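Local coordinates for protein V-type ATP synthase alpha chain (Thermoplasma volcanium, PDB 4O1S) that carries an intein splicing domain of the Hint clan, a mostly beta-stranded fold, within the alpha chain of a V-type ATP synthase, at residues A[5-8]-A[9-12]. Numbering follows the deposited sequence.
Unlike the reference sequence in segment 5-8: Ala-5 (reference Cys). With SO4 (sulfate ion), chain F.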
ATOM      1  N   ALA A   5      -6.463  -0.651  -3.874  1.00 39.48           N
ATOM      2  CA  ALA A   5      -6.601  -0.438  -2.439  1.00 25.82           C
ATOM      3  C   ALA A   5      -5.996  -1.607  -1.617  1.00 29.67           C
ATOM      4  O   ALA A   5      -5.625  -2.651  -2.170  1.00 29.22           O
ATOM      5  CB  ALA A   5      -8.083  -0.201  -2.078  1.00 18.12           C
ATOM      6  N   VAL A   6      -5.889  -1.423  -0.302  1.00 20.71           N
ATOM      7  CA  VAL A   6      -5.320  -2.439   0.572  1.00 21.99           C
ATOM      8  C   VAL A   6      -6.241  -2.740   1.768  1.00 27.47           C
ATOM      9  O   VAL A   6      -7.177  -1.978   2.087  1.00 23.35           O
ATOM     10  CB  VAL A   6      -3.933  -2.003   1.099  1.00 21.17           C
ATOM     11  CG1 VAL A   6      -2.997  -1.656  -0.069  1.00 14.54           C
ATOM     12  CG2 VAL A   6      -4.083  -0.815   2.039  1.00 19.51           C
ATOM     13  N   SER A   7      -5.983  -3.869   2.416  1.00 21.35           N
ATOM     14  CA  SER A   7      -6.758  -4.257   3.579  1.00 18.34           C
ATOM     15  C   SER A   7      -6.514  -3.274   4.712  1.00 23.73           C
ATOM     16  O   SER A   7      -5.477  -2.603   4.764  1.00 30.95           O
ATOM     17  CB  SER A   7      -6.383  -5.668   4.017  1.00 24.94           C
ATOM     18  OG  SER A   7      -6.484  -5.782   5.425  1.00 39.63           O
ATOM     19  N   GLY A   8      -7.464  -3.194   5.633  1.00 19.31           N
ATOM     20  CA  GLY A   8      -7.389  -2.194   6.677  1.00 21.62           C
ATOM     21  C   GLY A   8      -6.317  -2.539   7.682  1.00 27.81           C
ATOM     22  O   GLY A   8      -5.956  -1.721   8.538  1.00 33.19           O
ATOM     23  N   GLU A   9      -5.806  -3.763   7.578  1.00 24.97           N
ATOM     24  CA  GLU A   9      -4.826  -4.269   8.540  1.00 24.45           C
ATOM     25  C   GLU A   9      -3.433  -3.884   8.101  1.00 26.52           C
ATOM     26  O   GLU A   9      -2.472  -4.118   8.806  1.00 28.45           O
ATOM     27  CB  GLU A   9      -4.926  -5.786   8.648  1.00 23.90           C
ATOM     28  CG  GLU A   9      -6.268  -6.253   9.177  1.00 36.41           C
ATOM     29  CD  GLU A   9      -6.458  -5.904  10.652  1.00 50.95           C
ATOM     30  OE1 GLU A   9      -5.428  -5.853  11.378  1.00 49.38           O
ATOM     31  OE2 GLU A   9      -7.629  -5.693  11.077  1.00 51.86           O
ATOM     32  N   THR A  10      -3.342  -3.286   6.922  1.00 27.80           N
ATOM     33  CA  THR A  10      -2.067  -2.971   6.328  1.00 24.63           C
ATOM     34  C   THR A  10      -1.376  -1.909   7.162  1.00 30.34           C
ATOM     35  O   THR A  10      -1.942  -0.846   7.405  1.00 32.19           O
ATOM     36  CB  THR A  10      -2.254  -2.441   4.888  1.00 23.32           C
ATOM     37  OG1 THR A  10      -2.991  -3.398   4.113  1.00 16.38           O
ATOM     38  CG2 THR A  10      -0.898  -2.158   4.223  1.00 17.80           C
ATOM     39  N   PRO A  11      -0.141  -2.198   7.607  1.00 33.43           N
ATOM     40  CA  PRO A  11       0.679  -1.173   8.247  1.00 33.91           C
ATOM     41  C   PRO A  11       1.143  -0.176   7.212  1.00 33.41           C
ATOM     42  O   PRO A  11       1.555  -0.563   6.118  1.00 26.15           O
ATOM     43  CB  PRO A  11       1.903  -1.957   8.752  1.00 27.48           C
ATOM     44  CG  PRO A  11       1.496  -3.373   8.738  1.00 22.41           C
ATOM     45  CD  PRO A  11       0.547  -3.493   7.578  1.00 27.71           C
ATOM     46  N   VAL A  12       1.068   1.098   7.562  1.00 35.95           N
ATOM     47  CA  VAL A  12       1.790   2.112   6.826  1.00 34.69           C
ATOM     48  C   VAL A  12       2.851   2.676   7.747  1.00 34.24           C
ATOM     49  O   VAL A  12       2.735   2.557   8.962  1.00 36.53           O
ATOM     50  CB  VAL A  12       0.867   3.197   6.346  1.00 34.60           C
ATOM     51  CG1 VAL A  12      -0.138   2.582   5.437  1.00 40.79           C
ATOM     52  CG2 VAL A  12       0.168   3.809   7.497  1.00 37.34           C
TER
HETATM   53  S   SO4 F 204      -9.807  -8.514   6.416  1.00 84.74           S
HETATM   54  O1  SO4 F 204      -8.385  -8.401   6.052  1.00 75.12           O
HETATM   55  O2  SO4 F 204     -10.544  -7.310   6.015  1.00 86.50           O
HETATM   56  O3  SO4 F 204     -10.385  -9.685   5.748  1.00 88.19           O
HETATM   57  O4  SO4 F 204      -9.954  -8.670   7.868  1.00 87.74           O
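Ser-7 and Thr-10 close a type I beta turn near the start of the intein splicing domain, and the same Ser-7 forms an ST turn within it, a compact example of how side-chain oxygens supplement backbone bonds where the chain bends sharply from one strand into the next. The turn links the short strand 6-7 to strand 11-13; Ala-5, just before it, stands where the reference has Cys, probably the first residue of the intein.

The carbonyl of Ser-7 accepts twice. Thr-10 N lies 3.1 Å from Ser-7 O in the bond that defines the turn, and Thr-10 OG1 donates to Ser-7 O over 2.7 Å. Both donors reach this oxygen from one face of its carbonyl plane, the hydroxyl lying 29° off that plane. With OG1 anti to the carbonyl carbon of Thr-10 and beside its own backbone N (chi1 -56°), one residue can present the two donors together, which would hold its side chain in this rotamer.

The hydroxyl of Ser-7 is also used twice. Ser-7 OG accepts from Glu-9 N at 3.0 Å, nearly straight at 170°, so the amide in mid-turn is satisfied by a side chain. It donates in turn to sulfate O1 from 3.3 Å, and Arg-80 binds the same ion, probably picked up from the crystallisation solution. The aliphatic start of the exposed Glu-9 side chain lies alongside, its CB 3.6 Å from Ser-7 OG.

Around the turn, Gly-8 and Thr-10 make backbone hydrogen bonds to Lys-23 and Ile-22, and the backbone of Ser-7 is hydrogen-bonded to that of Ser-90. The side chains of Val-6 and Thr-10 meet nearly perpendicular to each other on the buried side: Val-6 CG2 sits 3.5 Å from Thr-10 OG1 and 4.1 Å from the methyl carbon Thr-10 CG2.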